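PDB 6JXG: beta-glucosidase from Chaetomella raphigera, which probably hydrolyses terminal, non-reducing beta-D-glucosyl residues, releasing beta-D-glucose in the breakdown of cellulose. Local coordinates for residues A[34-46]-A[50-62]. Numbering follows the deposited sequence.
Sequences WEKGPCVGNTAAV and GLPELCYQDGPLG
T43 OG1 sits between two ordered waters, accepting a hydrogen bond from water 1 at 2.8 Å and donating one to water 2. Water 1 lies at the edge of the Y56 ring, in its plane, and also binds OH of Y56; water 2 donates to A44 O. A chi1 of 50° places OG1 between the backbone N and carbonyl carbon of T43, where it also lies against CB of L54. The case illustrates how side chains and a disulfide supplement the backbone bonds of an irregular antiparallel ladder. Strand 41-42 forms the outer edge of the mixed sheet in the family 3 N-terminal domain, antiparallel to 55-57, which continues in parallel to strand 105-106. G41 and Y56 exchange two backbone hydrogen bonds, and V40 also faces Y56 in a classic beta bulge. The Q57 side chain, bent at chi2 (76°), reaches back to it: OE1 accepts V40 N at 2.9 Å, from above the carbonyl plane, while CD packs against V40 CG2. NE2 holds R64 O and S308 OG. A leucine here would probably leave V40 N without its side-chain acceptor and R64 O without this donor. Beside the bulge, the C39–C55 disulfide (SG to SG 2.0 Å, chi3 -102°) joins the two segments covalently. Farther along, G50 and L51 face V46 in a G1 bulge, where L51 CD2 meets V46 CG2 at 4.1 Å beside I28 of helix 22-29.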
# COMPACT_ATOMS: atom_id res chain seq x y z
N TRP A 34 5.61 22.87 13.30
CA TRP A 34 4.78 22.76 12.09
C TRP A 34 4.90 23.99 11.16
O TRP A 34 4.76 25.10 11.59
CB TRP A 34 3.34 22.53 12.51
CG TRP A 34 2.35 22.47 11.40
CD1 TRP A 34 1.26 23.23 11.29
CD2 TRP A 34 2.32 21.53 10.29
NE1 TRP A 34 0.57 22.89 10.15
CE2 TRP A 34 1.20 21.84 9.52
CE3 TRP A 34 3.18 20.48 9.87
CZ2 TRP A 34 0.84 21.12 8.33
CZ3 TRP A 34 2.86 19.76 8.67
CH2 TRP A 34 1.69 20.11 7.89
N GLU A 35 5.22 23.72 9.88
CA GLU A 35 5.48 24.73 8.85
C GLU A 35 6.63 25.66 9.08
O GLU A 35 6.85 26.55 8.26
CB GLU A 35 4.21 25.54 8.49
CG GLU A 35 3.09 24.61 8.13
CD GLU A 35 1.86 25.31 7.60
OE1 GLU A 35 1.93 26.52 7.40
OE2 GLU A 35 0.85 24.66 7.38
N LYS A 36 7.47 25.41 10.08
CA LYS A 36 8.58 26.32 10.32
C LYS A 36 9.73 26.03 9.34
O LYS A 36 10.35 26.97 8.81
CB LYS A 36 9.10 26.22 11.77
CG LYS A 36 8.13 26.62 12.90
CD LYS A 36 7.66 28.08 12.81
CE LYS A 36 6.15 28.28 12.49
NZ LYS A 36 5.92 29.29 11.39
N GLY A 37 10.06 24.75 9.12
CA GLY A 37 10.90 24.35 8.04
C GLY A 37 10.20 24.23 6.72
O GLY A 37 8.97 24.40 6.63
N PRO A 38 10.95 23.94 5.65
CA PRO A 38 10.35 23.89 4.34
C PRO A 38 9.64 22.57 4.02
O PRO A 38 8.78 22.51 3.16
CB PRO A 38 11.54 24.03 3.41
CG PRO A 38 12.65 23.37 4.14
CD PRO A 38 12.43 23.83 5.58
N CYS A 39 9.98 21.55 4.76
CA CYS A 39 9.42 20.21 4.58
C CYS A 39 8.22 19.96 5.52
O CYS A 39 7.97 20.71 6.45
CB CYS A 39 10.53 19.16 4.80
SG CYS A 39 11.95 19.49 3.71
N VAL A 40 7.55 18.82 5.33
CA VAL A 40 6.44 18.44 6.18
C VAL A 40 6.89 18.36 7.64
O VAL A 40 6.10 18.65 8.57
CB VAL A 40 5.77 17.15 5.63
CG1 VAL A 40 4.63 16.62 6.51
CG2 VAL A 40 5.19 17.50 4.27
N GLY A 41 8.12 17.96 7.81
CA GLY A 41 8.84 17.96 9.10
C GLY A 41 10.31 18.25 8.90
O GLY A 41 10.89 17.86 7.90
N ASN A 42 10.91 18.94 9.86
CA ASN A 42 12.38 19.13 9.85
C ASN A 42 12.94 19.10 11.22
O ASN A 42 12.28 19.45 12.21
CB ASN A 42 12.76 20.50 9.22
CG ASN A 42 12.56 20.59 7.74
OD1 ASN A 42 13.48 20.23 6.88
ND2 ASN A 42 11.44 21.16 7.37
N THR A 43 14.19 18.66 11.32
CA THR A 43 14.98 18.95 12.47
C THR A 43 16.10 19.93 12.08
O THR A 43 16.49 20.01 10.92
CB THR A 43 15.55 17.67 13.14
OG1 THR A 43 16.17 16.83 12.18
CG2 THR A 43 14.44 16.94 13.82
N ALA A 44 16.64 20.64 13.07
CA ALA A 44 17.73 21.65 12.85
C ALA A 44 19.06 21.00 12.37
O ALA A 44 19.39 19.94 12.77
CB ALA A 44 18.01 22.37 14.14
N ALA A 45 19.80 21.69 11.51
CA ALA A 45 21.15 21.29 11.15
C ALA A 45 22.06 21.25 12.39
O ALA A 45 21.87 22.00 13.33
CB ALA A 45 21.70 22.31 10.12
N VAL A 46 23.05 20.39 12.35
CA VAL A 46 24.10 20.33 13.38
C VAL A 46 25.42 20.39 12.60
O VAL A 46 25.89 19.41 12.08
CB VAL A 46 24.02 19.06 14.21
CG1 VAL A 46 25.14 18.99 15.24
CG2 VAL A 46 22.65 18.94 14.87
N GLY A 50 28.26 17.98 10.23
CA GLY A 50 27.84 18.08 8.83
C GLY A 50 26.43 17.55 8.60
O GLY A 50 26.08 17.09 7.54
N LEU A 51 25.61 17.53 9.66
CA LEU A 51 24.24 17.05 9.52
C LEU A 51 23.37 18.20 9.00
O LEU A 51 23.29 19.24 9.67
CB LEU A 51 23.72 16.64 10.88
CG LEU A 51 22.32 15.97 10.89
CD1 LEU A 51 22.44 14.53 10.35
CD2 LEU A 51 21.83 15.90 12.32
N PRO A 52 22.67 18.00 7.90
CA PRO A 52 21.76 19.07 7.43
C PRO A 52 20.52 19.20 8.28
O PRO A 52 20.32 18.45 9.20
CB PRO A 52 21.39 18.64 6.03
CG PRO A 52 21.35 17.13 6.12
CD PRO A 52 22.48 16.75 7.12
N GLU A 53 19.68 20.17 7.92
CA GLU A 53 18.38 20.29 8.46
C GLU A 53 17.54 19.12 7.91
O GLU A 53 16.95 19.23 6.84
CB GLU A 53 17.81 21.66 8.09
CG GLU A 53 16.46 22.00 8.69
CD GLU A 53 15.99 23.39 8.35
OE1 GLU A 53 14.79 23.69 8.38
OE2 GLU A 53 16.82 24.21 8.06
N LEU A 54 17.47 17.99 8.62
CA LEU A 54 16.83 16.79 8.06
C LEU A 54 15.40 17.06 7.59
O LEU A 54 14.60 17.64 8.35
CB LEU A 54 16.82 15.60 9.01
CG LEU A 54 18.23 15.10 9.34
CD1 LEU A 54 18.16 14.19 10.57
CD2 LEU A 54 18.81 14.32 8.18
N CYS A 55 15.09 16.59 6.37
CA CYS A 55 13.85 16.93 5.67
C CYS A 55 13.00 15.64 5.60
O CYS A 55 13.46 14.62 5.02
CB CYS A 55 14.16 17.45 4.27
SG CYS A 55 12.68 17.66 3.20
N TYR A 56 11.81 15.71 6.21
CA TYR A 56 10.84 14.62 6.20
C TYR A 56 9.67 15.08 5.32
O TYR A 56 9.05 16.14 5.62
CB TYR A 56 10.33 14.38 7.61
CG TYR A 56 11.32 13.85 8.64
CD1 TYR A 56 11.24 12.53 9.11
CD2 TYR A 56 12.26 14.65 9.19
CE1 TYR A 56 12.11 12.08 10.04
CE2 TYR A 56 13.17 14.20 10.11
CZ TYR A 56 13.08 12.90 10.56
OH TYR A 56 13.98 12.48 11.51
N GLN A 57 9.38 14.31 4.28
CA GLN A 57 8.40 14.72 3.31
C GLN A 57 7.40 13.57 2.98
O GLN A 57 7.80 12.44 2.71
CB GLN A 57 9.03 15.27 2.03
CG GLN A 57 8.06 16.04 1.14
CD GLN A 57 7.77 17.43 1.70
OE1 GLN A 57 8.37 17.87 2.70
NE2 GLN A 57 6.86 18.15 1.04
N ASP A 58 6.12 13.93 2.95
CA ASP A 58 5.07 13.01 2.40
C ASP A 58 5.26 12.89 0.86
O ASP A 58 5.95 13.73 0.21
CB ASP A 58 3.69 13.57 2.67
CG ASP A 58 3.22 13.43 4.10
OD1 ASP A 58 3.48 12.36 4.64
OD2 ASP A 58 2.58 14.38 4.64
N GLY A 59 4.71 11.87 0.23
CA GLY A 59 4.01 10.78 0.88
C GLY A 59 4.31 9.51 0.12
O GLY A 59 5.26 9.47 -0.66
N PRO A 60 3.51 8.46 0.32
CA PRO A 60 3.82 7.14 -0.27
C PRO A 60 3.79 7.00 -1.78
O PRO A 60 4.49 6.11 -2.30
CB PRO A 60 2.79 6.17 0.45
CG PRO A 60 2.38 6.96 1.69
CD PRO A 60 2.42 8.39 1.31
N LEU A 61 3.05 7.86 -2.51
CA LEU A 61 2.88 7.66 -3.94
C LEU A 61 3.48 8.79 -4.76
O LEU A 61 3.27 8.87 -5.96
CB LEU A 61 1.40 7.50 -4.28
CG LEU A 61 0.42 8.59 -3.91
CD1 LEU A 61 0.64 9.94 -4.59
CD2 LEU A 61 -1.02 8.18 -4.16
N GLY A 62 4.20 9.67 -4.10
CA GLY A 62 4.82 10.80 -4.76
C GLY A 62 5.12 11.90 -3.78
O GLY A 62 4.57 11.93 -2.64
O HOH W 1 15.71 14.11 12.85
O HOH W 2 18.72 17.54 11.64
O HOH W 3 18.97 24.34 10.46